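PDB 7BYS: galactan 1,3-beta-galactosidase from Phanerochaete chrysosporium, which probably hydrolyses the beta-1,3-galactan main chain of arabinogalactan as an exo-acting family 43 glycosidase that also carries a carbohydrate-binding module. Local coordinates for residues R367-S378 with S407-A418. Numbering follows the deposited sequence. Where two conformers were deposited one is given.
Sequences RNVTVSVNGGPS and SITFGSGQSNYA. With NAG (2-acetamido-2-deoxy-beta-D-glucopyranose), chain E.
Ser372 and Thr409 form an antiparallel hydrogen-bonded pair where strand 367-373 meets strand 405-410. Thr409 N to Ser372 O is 2.8 Å. On one face, Val371 CG1 rests on Ile408 CG2 at 3.6 Å, and Val371 CG2 lies against CE1 of the Phe410 ring. Ile408 touches Leu399 and Ile424, and Phe410 packs on Leu421 and Ile424, in the core of the beta-sandwich of the carbohydrate-binding module.

Beyond Phe410 the chain of 407-418 leaves the sheet, and Gln414 takes over the pairing. Gln414 CB lies 4.0 Å from Thr370 CG2. CG sits between the backbone N and the carbonyl carbon (chi1 61°), and the extended chain beyond it carries the amide to the strand. Gln414 OE1 accepts from Thr370 N at 2.9 Å. Gln414 NE2 donates to Asn368 O at 3.0 Å, nearly straight at 173°, from above that carbonyl's plane. With an alanine here, Thr370 N and Asn368 O would probably lose these mates, and a gap would be likely to open between loop and strand. Thr370 OG1 also holds the loop, donating to Ser412 O at 2.7 Å on a lone pair.

Asn368 carries the N-linked sugar on ND2. Asn368 OD1 accepts from Asn416 ND2 at 2.9 Å, the two amide planes 65° apart, and a water joins OD1 to Asn416 OD1. At the start of strand 367-373, Arg367 NH1 donates to Ala418 O, which lies at the edge of the guanidinium, while Arg367 NE forms a salt bridge to Asp363. Arg367 belongs to a beta-D-galactose site of this protein. The side-chain amides thus stand in for backbone pairing, tying the loop to the strand beside the glycan and this sugar site.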
# COMPACT_ATOMS: atom_id res chain seq x y z
N ARG A 367 12.18 15.00 -1.51
CA ARG A 367 12.23 16.42 -1.17
C ARG A 367 11.13 16.68 -0.15
O ARG A 367 10.44 15.77 0.31
CB ARG A 367 12.05 17.27 -2.42
CG ARG A 367 13.19 17.11 -3.42
CD ARG A 367 13.09 18.16 -4.49
NE ARG A 367 14.11 17.98 -5.52
CZ ARG A 367 14.42 18.89 -6.43
NH1 ARG A 367 13.81 20.07 -6.45
NH2 ARG A 367 15.35 18.62 -7.34
N ASN A 368 10.95 17.95 0.22
CA ASN A 368 9.80 18.33 1.02
C ASN A 368 9.45 19.77 0.69
O ASN A 368 10.20 20.48 0.03
CB ASN A 368 10.08 18.19 2.51
CG ASN A 368 11.47 18.54 2.82
OD1 ASN A 368 11.84 19.71 2.75
ND2 ASN A 368 12.28 17.53 3.12
N VAL A 369 8.28 20.18 1.16
CA VAL A 369 7.76 21.52 0.88
C VAL A 369 7.11 22.05 2.15
O VAL A 369 6.39 21.32 2.85
CB VAL A 369 6.80 21.53 -0.33
CG1 VAL A 369 5.52 20.74 -0.05
CG2 VAL A 369 6.50 22.98 -0.77
N THR A 370 7.39 23.31 2.48
CA THR A 370 6.68 23.96 3.57
C THR A 370 5.32 24.46 3.07
O THR A 370 5.19 24.94 1.94
CB THR A 370 7.48 25.16 4.08
OG1 THR A 370 7.65 26.10 3.02
CG2 THR A 370 8.84 24.73 4.62
N VAL A 371 4.32 24.35 3.94
CA VAL A 371 2.95 24.74 3.63
C VAL A 371 2.44 25.62 4.77
O VAL A 371 2.43 25.19 5.93
CB VAL A 371 2.02 23.53 3.42
CG1 VAL A 371 0.62 23.97 3.04
CG2 VAL A 371 2.59 22.58 2.36
N SER A 372 2.00 26.83 4.43
CA SER A 372 1.50 27.79 5.41
C SER A 372 0.14 28.28 4.95
O SER A 372 -0.02 28.70 3.79
CB SER A 372 2.47 28.96 5.50
OG SER A 372 1.86 30.09 6.10
N VAL A 373 -0.85 28.24 5.84
CA VAL A 373 -2.20 28.66 5.51
C VAL A 373 -2.45 30.02 6.15
O VAL A 373 -2.31 30.17 7.37
CB VAL A 373 -3.24 27.64 6.01
CG1 VAL A 373 -4.65 28.10 5.64
CG2 VAL A 373 -2.95 26.26 5.43
N ASN A 374 -2.85 30.99 5.33
CA ASN A 374 -3.18 32.33 5.80
C ASN A 374 -2.08 32.91 6.70
O ASN A 374 -2.35 33.56 7.71
CB ASN A 374 -4.54 32.34 6.50
CG ASN A 374 -5.66 31.88 5.59
OD1 ASN A 374 -5.72 32.28 4.43
ND2 ASN A 374 -6.54 31.03 6.11
N GLY A 375 -0.84 32.64 6.34
CA GLY A 375 0.30 33.12 7.09
C GLY A 375 0.57 32.40 8.39
O GLY A 375 1.39 32.89 9.18
N GLY A 376 -0.07 31.26 8.64
CA GLY A 376 0.15 30.54 9.87
C GLY A 376 1.48 29.80 9.87
O GLY A 376 2.21 29.78 8.88
N PRO A 377 1.80 29.19 11.01
CA PRO A 377 3.05 28.41 11.09
C PRO A 377 3.07 27.32 10.02
O PRO A 377 2.04 26.72 9.70
CB PRO A 377 2.99 27.80 12.49
CG PRO A 377 2.03 28.65 13.25
CD PRO A 377 1.03 29.13 12.26
N SER A 378 4.25 27.10 9.46
CA SER A 378 4.44 26.14 8.38
C SER A 378 4.41 24.72 8.91
O SER A 378 4.82 24.45 10.04
CB SER A 378 5.82 26.35 7.76
OG SER A 378 5.81 27.44 6.85
N SER A 407 -5.57 31.63 1.65
CA SER A 407 -4.32 31.56 0.90
C SER A 407 -3.47 30.42 1.45
O SER A 407 -3.45 30.17 2.65
CB SER A 407 -3.54 32.87 1.04
OG SER A 407 -2.80 32.91 2.26
N ILE A 408 -2.77 29.73 0.55
CA ILE A 408 -1.83 28.68 0.93
C ILE A 408 -0.50 28.97 0.26
O ILE A 408 -0.44 29.08 -0.96
CB ILE A 408 -2.33 27.28 0.54
CG1 ILE A 408 -3.76 27.04 1.05
CG2 ILE A 408 -1.39 26.22 1.09
CD1 ILE A 408 -4.41 25.77 0.49
N THR A 409 0.56 29.10 1.06
CA THR A 409 1.88 29.47 0.56
C THR A 409 2.81 28.27 0.64
O THR A 409 2.89 27.62 1.69
CB THR A 409 2.45 30.65 1.35
OG1 THR A 409 1.65 31.81 1.11
CG2 THR A 409 3.86 30.95 0.90
N PHE A 410 3.51 27.99 -0.45
CA PHE A 410 4.42 26.86 -0.57
C PHE A 410 5.85 27.34 -0.75
O PHE A 410 6.11 28.24 -1.56
CB PHE A 410 4.03 25.99 -1.77
CG PHE A 410 2.66 25.41 -1.66
CD1 PHE A 410 2.46 24.19 -1.05
CD2 PHE A 410 1.56 26.09 -2.18
CE1 PHE A 410 1.19 23.64 -0.94
CE2 PHE A 410 0.29 25.55 -2.08
CZ PHE A 410 0.11 24.33 -1.46
N GLY A 411 6.77 26.75 0.01
CA GLY A 411 8.19 26.93 -0.19
C GLY A 411 8.84 28.03 0.62
O GLY A 411 10.05 28.24 0.47
N SER A 412 8.09 28.74 1.46
CA SER A 412 8.71 29.75 2.31
C SER A 412 9.59 29.10 3.36
O SER A 412 9.31 28.01 3.85
CB SER A 412 7.63 30.62 2.97
OG SER A 412 6.88 29.89 3.92
N GLY A 413 10.69 29.79 3.68
CA GLY A 413 11.51 29.41 4.81
C GLY A 413 12.13 28.04 4.74
O GLY A 413 12.27 27.38 5.77
N GLN A 414 12.50 27.58 3.55
CA GLN A 414 13.27 26.34 3.43
C GLN A 414 14.50 26.59 2.58
O GLN A 414 14.41 27.23 1.52
CB GLN A 414 12.42 25.17 2.91
CG GLN A 414 11.84 25.36 1.54
CD GLN A 414 10.97 24.18 1.10
OE1 GLN A 414 9.74 24.27 1.05
NE2 GLN A 414 11.61 23.05 0.78
N SER A 415 15.64 26.11 3.07
CA SER A 415 16.91 26.27 2.37
C SER A 415 17.01 25.38 1.14
O SER A 415 17.64 25.77 0.15
CB SER A 415 18.05 25.94 3.34
OG SER A 415 19.29 26.39 2.83
N ASN A 416 16.40 24.20 1.20
CA ASN A 416 16.44 23.24 0.11
C ASN A 416 15.33 23.53 -0.90
O ASN A 416 14.30 24.14 -0.58
CB ASN A 416 16.23 21.83 0.67
CG ASN A 416 14.97 21.72 1.54
OD1 ASN A 416 14.77 22.50 2.47
ND2 ASN A 416 14.13 20.74 1.25
N TYR A 417 15.54 23.08 -2.13
CA TYR A 417 14.49 23.16 -3.14
C TYR A 417 13.41 22.12 -2.87
O TYR A 417 13.71 20.94 -2.63
CB TYR A 417 15.08 22.92 -4.53
CG TYR A 417 15.86 24.10 -5.08
CD1 TYR A 417 15.20 25.24 -5.52
CD2 TYR A 417 17.24 24.06 -5.17
CE1 TYR A 417 15.91 26.31 -6.03
CE2 TYR A 417 17.95 25.13 -5.68
CZ TYR A 417 17.28 26.25 -6.10
OH TYR A 417 18.00 27.32 -6.61
N ALA A 418 12.16 22.56 -2.92
CA ALA A 418 11.02 21.65 -2.89
C ALA A 418 10.84 21.00 -4.25
O ALA A 418 11.53 21.33 -5.22
CB ALA A 418 9.74 22.41 -2.52
C1 NAG E . 13.67 17.74 3.36
C2 NAG E . 14.27 16.82 4.41
C3 NAG E . 15.75 16.92 4.45
C4 NAG E . 16.37 16.68 3.10
C5 NAG E . 15.79 17.62 2.05
C6 NAG E . 16.32 17.24 0.70
C7 NAG E . 12.90 16.24 6.50
C8 NAG E . 12.30 16.62 7.86
N2 NAG E . 13.69 17.20 5.74
O3 NAG E . 16.25 15.92 5.39
O4 NAG E . 17.78 16.90 3.15
O5 NAG E . 14.32 17.52 2.02
O6 NAG E . 15.85 18.15 -0.25
O7 NAG E . 12.72 15.15 6.06
O HOH W 1 13.08 21.66 4.40
O HOH W 2 -0.19 31.56 3.61
O HOH W 3 8.54 27.80 6.94